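Endo-1,3-beta-glucanase, family GH16 (Zobellia galactanivorans, PDB 4BPZ) probably hydrolyses internal beta-1,3-linkages of glucans such as algal laminarin, here as the calcium-binding catalytic part, of family 16 beta-jelly-roll fold, of a longer protein. Local coordinates at residues Y32-P37 against Y73-S78; S190-W193 against M198-F201. The protein carries 1 engineered substitution. All coordinates share one frame; numbering follows the deposited sequence. Where two conformers were deposited one is given.

Contact 1 (Y32-P37 against Y73-S78); sequences YQVIPP and YTFEGS
Phe-75, the first residue of a type I' beta turn that runs to Ser-78, extends its ring from the end of strand 63-75 onto Val-34, Ile-35 and Pro-36 of the loop after strand 30-32. The turn, which joins strand 63-75 to strand 78-80 in a hairpin, is closed by two backbone hydrogen bonds, Phe-75 N to Ser-78 O and Ser-78 N to Phe-75 O, each 3.0 Å. Across the contact the interactions are apolar. Pro-36 comes nearest, its CD 3.5 Å from Phe-75 CD2, while Ile-35 CG1 stands 4.0 Å from Phe-75 CZ; both approach the ring obliquely. Val-34 CG2 reaches Phe-75 CE1 at 4.2 Å. The ring gets there because CG of Phe-75 lies opposite the backbone N (chi1 178°), which carries it out from the hairpin. An alanine here is likely to strip the loop of its apolar partner and leave a gap beside Pro-36. His-49 of strand 48-50 also touches both Pro-36 and Phe-75, and its NE2 hydrogen-bonds Ser-78 O, tying the patch to that strand. One ring face carries a polar atom: Val-34 O sits 4.1 Å above the plane, over the ring centre.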
loop_
_atom_site.group_PDB
_atom_site.type_symbol
_atom_site.label_atom_id
_atom_site.label_comp_id
_atom_site.label_asym_id
_atom_site.label_seq_id
_atom_site.Cartn_x
_atom_site.Cartn_y
_atom_site.Cartn_z
ATOM N N TYR A 32 -1.714 10.259 7.557
ATOM C CA TYR A 32 -1.205 10.714 6.248
ATOM C C TYR A 32 0.278 10.901 6.269
ATOM O O TYR A 32 0.827 11.519 7.196
ATOM C CB TYR A 32 -1.810 12.016 5.882
ATOM C CG TYR A 32 -3.252 11.964 5.474
ATOM C CD1 TYR A 32 -4.270 12.053 6.372
ATOM C CD2 TYR A 32 -3.546 11.737 4.105
ATOM C CE1 TYR A 32 -5.650 12.056 5.879
ATOM C CE2 TYR A 32 -4.807 11.669 3.645
ATOM C CZ TYR A 32 -5.823 11.948 4.459
ATOM O OH TYR A 32 -7.152 11.928 4.000
ATOM N N GLN A 33 0.937 10.468 5.194
ATOM C CA GLN A 33 2.315 10.896 4.939
ATOM C C GLN A 33 2.279 11.984 3.945
ATOM O O GLN A 33 1.692 11.896 2.847
ATOM C CB GLN A 33 3.114 9.707 4.419
ATOM C CG GLN A 33 3.359 8.686 5.500
ATOM C CD GLN A 33 4.296 7.573 5.002
ATOM O OE1 GLN A 33 3.891 6.565 4.400
ATOM N NE2 GLN A 33 5.628 7.758 5.243
ATOM N N VAL A 34 3.002 13.062 4.248
ATOM C CA VAL A 34 3.139 14.221 3.368
ATOM C C VAL A 34 4.567 14.683 3.186
ATOM O O VAL A 34 4.910 15.342 2.210
ATOM C CB VAL A 34 2.257 15.448 3.775
ATOM C CG1 VAL A 34 0.807 14.999 4.004
ATOM C CG2 VAL A 34 2.781 16.155 5.026
ATOM N N ILE A 35 5.449 14.357 4.147
ATOM C CA ILE A 35 6.863 14.808 4.092
ATOM C C ILE A 35 7.621 13.851 3.147
ATOM O O ILE A 35 7.655 12.638 3.413
ATOM C CB ILE A 35 7.518 14.759 5.460
ATOM C CG1 ILE A 35 6.821 15.734 6.438
ATOM C CG2 ILE A 35 9.006 15.113 5.347
ATOM C CD1 ILE A 35 7.184 15.397 7.899
ATOM N N PRO A 36 8.268 14.355 2.078
ATOM C CA PRO A 36 8.945 13.454 1.218
ATOM C C PRO A 36 10.177 12.928 1.943
ATOM O O PRO A 36 10.906 13.680 2.651
ATOM C CB PRO A 36 9.392 14.319 0.035
ATOM C CG PRO A 36 8.654 15.616 0.165
ATOM C CD PRO A 36 8.165 15.723 1.595
ATOM N N PRO A 37 10.514 11.633 1.767
ATOM C CA PRO A 37 11.604 11.005 2.540
ATOM C C PRO A 37 12.961 11.244 1.902
ATOM O O PRO A 37 13.944 10.973 2.595
ATOM C CB PRO A 37 11.319 9.506 2.470
ATOM C CG PRO A 37 10.468 9.361 1.163
ATOM C CD PRO A 37 9.645 10.625 1.107
ATOM N N TYR A 73 2.422 21.231 -7.421
ATOM C CA TYR A 73 2.301 21.355 -5.995
ATOM C C TYR A 73 3.626 21.424 -5.389
ATOM O O TYR A 73 4.549 20.685 -5.773
ATOM C CB TYR A 73 1.544 20.116 -5.445
ATOM C CG TYR A 73 1.222 20.146 -3.952
ATOM C CD1 TYR A 73 0.058 20.746 -3.530
ATOM C CD2 TYR A 73 2.066 19.672 -2.988
ATOM C CE1 TYR A 73 -0.286 20.883 -2.174
ATOM C CE2 TYR A 73 1.785 19.787 -1.647
ATOM C CZ TYR A 73 0.609 20.385 -1.247
ATOM O OH TYR A 73 0.355 20.478 0.117
ATOM N N THR A 74 3.835 22.352 -4.420
ATOM C CA THR A 74 5.199 22.568 -3.802
ATOM C C THR A 74 5.062 22.239 -2.310
ATOM O O THR A 74 4.165 22.753 -1.645
ATOM C CB THR A 74 5.660 23.994 -4.030
ATOM O OG1 THR A 74 5.670 24.212 -5.444
ATOM C CG2 THR A 74 7.044 24.269 -3.380
ATOM N N PHE A 75 6.005 21.473 -1.789
ATOM C CA PHE A 75 6.109 21.209 -0.344
ATOM C C PHE A 75 7.576 21.549 -0.019
ATOM O O PHE A 75 8.525 20.907 -0.495
ATOM C CB PHE A 75 5.821 19.756 -0.023
ATOM C CG PHE A 75 5.972 19.475 1.452
ATOM C CD1 PHE A 75 4.867 19.724 2.310
ATOM C CD2 PHE A 75 7.126 19.004 2.014
ATOM C CE1 PHE A 75 4.962 19.484 3.666
ATOM C CE2 PHE A 75 7.249 18.775 3.427
ATOM C CZ PHE A 75 6.143 18.997 4.234
ATOM N N GLU A 76 7.749 22.529 0.853
ATOM C CA GLU A 76 9.081 22.871 1.396
ATOM C C GLU A 76 10.117 23.071 0.273
ATOM O O GLU A 76 11.229 22.497 0.329
ATOM C CB GLU A 76 9.638 21.867 2.390
ATOM C CG GLU A 76 8.990 21.898 3.766
ATOM C CD GLU A 76 8.982 23.326 4.296
ATOM O OE1 GLU A 76 10.011 23.755 4.871
ATOM O OE2 GLU A 76 7.947 24.021 4.064
ATOM N N GLY A 77 9.744 23.822 -0.768
ATOM C CA GLY A 77 10.723 24.159 -1.834
ATOM C C GLY A 77 10.766 23.132 -2.937
ATOM O O GLY A 77 11.468 23.377 -3.904
ATOM N N SER A 78 10.059 21.992 -2.816
ATOM C CA SER A 78 10.145 20.909 -3.818
ATOM C C SER A 78 8.867 20.941 -4.621
ATOM O O SER A 78 7.810 20.721 -4.035
ATOM C CB SER A 78 10.351 19.616 -3.138
ATOM O OG SER A 78 10.184 18.542 -4.131
#

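Contact 2 (S190-W193 against M198-F201); sequences SLEW and MKVF
Ser-190 and Phe-201 pair within an antiparallel beta hairpin, strands 187-193 and 197-202, whose segments here run at 166°. Ser-190 and Phe-201, like Glu-192 and Lys-199, form hydrogen-bonded pairs, each joined by two backbone N-H to O bonds; Leu-191 with Val-200 and Trp-193 with Met-198 are the non-hydrogen-bonded pairs.

On the face bearing Ser-190, Glu-192, Lys-199 and Phe-201, polar and aromatic groups mix. Ser-190 OG rests 3.4 Å from Phe-201 CB. The extended Glu-192 chain crosses obliquely to the Phe-201 ring, with OE2 3.4 Å from CE2 and carboxylate and ring planes 37° apart. OE2 is hydrogen-bonded to ND1 of His-6, a residue of the purification tag, whose ring also stacks on Phe-201. Glu-192 OE1 and Lys-199 NZ, 4.6 Å apart, make no direct salt bridge; a water bridges them, donating to OE1 at 2.8 Å and accepting from NZ at 2.9 Å.

The other face is apolar. Met-198 lies alongside Trp-193, pointing the same way: its CG approaches the indole CD1 at 3.3 Å. CG anti to the carbonyl carbon (chi1 -68°) and a nearly extended chi2 bring SD beside the indole, in an oblique Met-aromatic contact 4.4 Å from the five-membered ring centroid, while the bend at chi3 turns only CE. Trp-193 NE1 is hydrogen-bonded to Tyr-218 O, which helps fix the indole's rotation. Leu-191 swings CD1 to within 4.0 Å of Val-200 CG2.

The hairpin is flanked by strands at both edges: Leu-191 and Trp-193 form backbone hydrogen bonds with Val-98 and Gly-96 of strand 96-103, and Met-198 and Val-200 with strand 205-211. Within the family 16 beta-jelly-roll sandwich, its apolar face packs on Ile-143 of strand 142-144 and on Ala-158 and Phe-160 of strand 155-163.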
loop_
_atom_site.group_PDB
_atom_site.type_symbol
_atom_site.label_atom_id
_atom_site.label_comp_id
_atom_site.label_asym_id
_atom_site.label_seq_id
_atom_site.Cartn_x
_atom_site.Cartn_y
_atom_site.Cartn_z
ATOM N N SER A 190 -6.011 -9.909 -0.658
ATOM C CA SER A 190 -5.846 -10.344 0.736
ATOM C C SER A 190 -4.483 -10.930 1.001
ATOM O O SER A 190 -3.771 -11.424 0.133
ATOM C CB SER A 190 -6.970 -11.300 1.150
ATOM O OG SER A 190 -6.899 -12.508 0.488
ATOM N N LEU A 191 -4.179 -10.928 2.305
ATOM C CA LEU A 191 -2.982 -11.525 2.873
ATOM C C LEU A 191 -3.371 -12.443 3.980
ATOM O O LEU A 191 -4.182 -12.012 4.844
ATOM C CB LEU A 191 -2.063 -10.402 3.420
ATOM C CG LEU A 191 -0.906 -10.831 4.331
ATOM C CD1 LEU A 191 0.139 -11.674 3.573
ATOM C CD2 LEU A 191 -0.276 -9.610 4.981
ATOM N N GLU A 192 -2.820 -13.644 4.066
ATOM C CA GLU A 192 -2.923 -14.482 5.280
ATOM C C GLU A 192 -1.476 -14.677 5.748
ATOM O O GLU A 192 -0.651 -15.260 5.054
ATOM C CB GLU A 192 -3.539 -15.831 4.908
ATOM C CG GLU A 192 -4.965 -15.684 4.501
ATOM C CD GLU A 192 -5.586 -16.870 3.865
ATOM O OE1 GLU A 192 -5.018 -18.000 3.986
ATOM O OE2 GLU A 192 -6.645 -16.707 3.226
ATOM N N TRP A 193 -1.219 -14.229 6.955
ATOM C CA TRP A 193 0.096 -14.163 7.503
ATOM C C TRP A 193 0.122 -14.844 8.859
ATOM O O TRP A 193 -0.621 -14.463 9.769
ATOM C CB TRP A 193 0.462 -12.690 7.649
ATOM C CG TRP A 193 1.729 -12.331 8.356
ATOM C CD1 TRP A 193 2.909 -13.083 8.524
ATOM C CD2 TRP A 193 1.989 -11.065 8.963
ATOM N NE1 TRP A 193 3.805 -12.370 9.223
ATOM C CE2 TRP A 193 3.312 -11.134 9.517
ATOM C CE3 TRP A 193 1.234 -9.862 9.137
ATOM C CZ2 TRP A 193 3.840 -10.064 10.228
ATOM C CZ3 TRP A 193 1.791 -8.817 9.837
ATOM C CH2 TRP A 193 3.090 -8.931 10.403
ATOM N N MET A 198 3.359 -16.586 4.581
ATOM C CA MET A 198 2.570 -15.432 4.096
ATOM C C MET A 198 2.013 -15.762 2.740
ATOM O O MET A 198 2.780 -16.132 1.837
ATOM C CB MET A 198 3.441 -14.240 4.019
ATOM C CG MET A 198 3.850 -13.787 5.403
ATOM S SD MET A 198 5.362 -12.924 5.475
ATOM C CE MET A 198 6.663 -14.089 4.991
ATOM N N LYS A 199 0.709 -15.633 2.602
ATOM C CA LYS A 199 0.010 -15.988 1.378
ATOM C C LYS A 199 -0.734 -14.750 0.888
ATOM O O LYS A 199 -1.476 -14.148 1.673
ATOM C CB LYS A 199 -1.011 -17.075 1.622
ATOM C CG LYS A 199 -0.433 -18.384 2.162
ATOM C CD LYS A 199 -1.548 -19.367 2.494
ATOM C CE LYS A 199 -1.084 -20.617 3.180
ATOM N NZ LYS A 199 -2.184 -21.569 3.344
ATOM N N VAL A 200 -0.538 -14.366 -0.373
ATOM C CA VAL A 200 -1.258 -13.217 -0.971
ATOM C C VAL A 200 -2.163 -13.758 -2.020
ATOM O O VAL A 200 -1.771 -14.549 -2.893
ATOM C CB VAL A 200 -0.283 -12.184 -1.540
ATOM C CG1 VAL A 200 -1.032 -11.089 -2.253
ATOM C CG2 VAL A 200 0.617 -11.682 -0.436
ATOM N N PHE A 201 -3.439 -13.333 -1.957
ATOM C CA PHE A 201 -4.461 -13.790 -2.878
ATOM C C PHE A 201 -5.085 -12.622 -3.621
ATOM O O PHE A 201 -5.208 -11.493 -3.119
ATOM C CB PHE A 201 -5.617 -14.433 -2.056
ATOM C CG PHE A 201 -5.221 -15.716 -1.390
ATOM C CD1 PHE A 201 -5.441 -16.947 -2.001
ATOM C CD2 PHE A 201 -4.764 -15.678 -0.073
ATOM C CE1 PHE A 201 -5.098 -18.140 -1.314
ATOM C CE2 PHE A 201 -4.439 -16.864 0.599
ATOM C CZ PHE A 201 -4.548 -18.028 -0.050
HETATM O O HOH W 1 -4.844 -20.558 2.975
#

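From the N terminus, strand 30-32 leads into the loop of residues 32-37, and contact 1 closes the 35-residue excursion through strands 48-50, 57-60 and 63-75 by bringing the hairpin turn at 73-78 back to it. The chain then passes through strands 82-93, 96-103 and several more before contact 2 closes a far shorter loop, the four residues between segments 190-193 and 198-201. The two therefore follow in series, neither nesting nor crossing. The centres of contact 1 and contact 2 are 32 Å apart, on opposite sides of the chain's centre; the nearest atoms of contact 1 and contact 2 are about 16 Å apart. Contact 1 ties a surface loop to a hairpin tip; contact 2 joins adjacent strands in the buried interior.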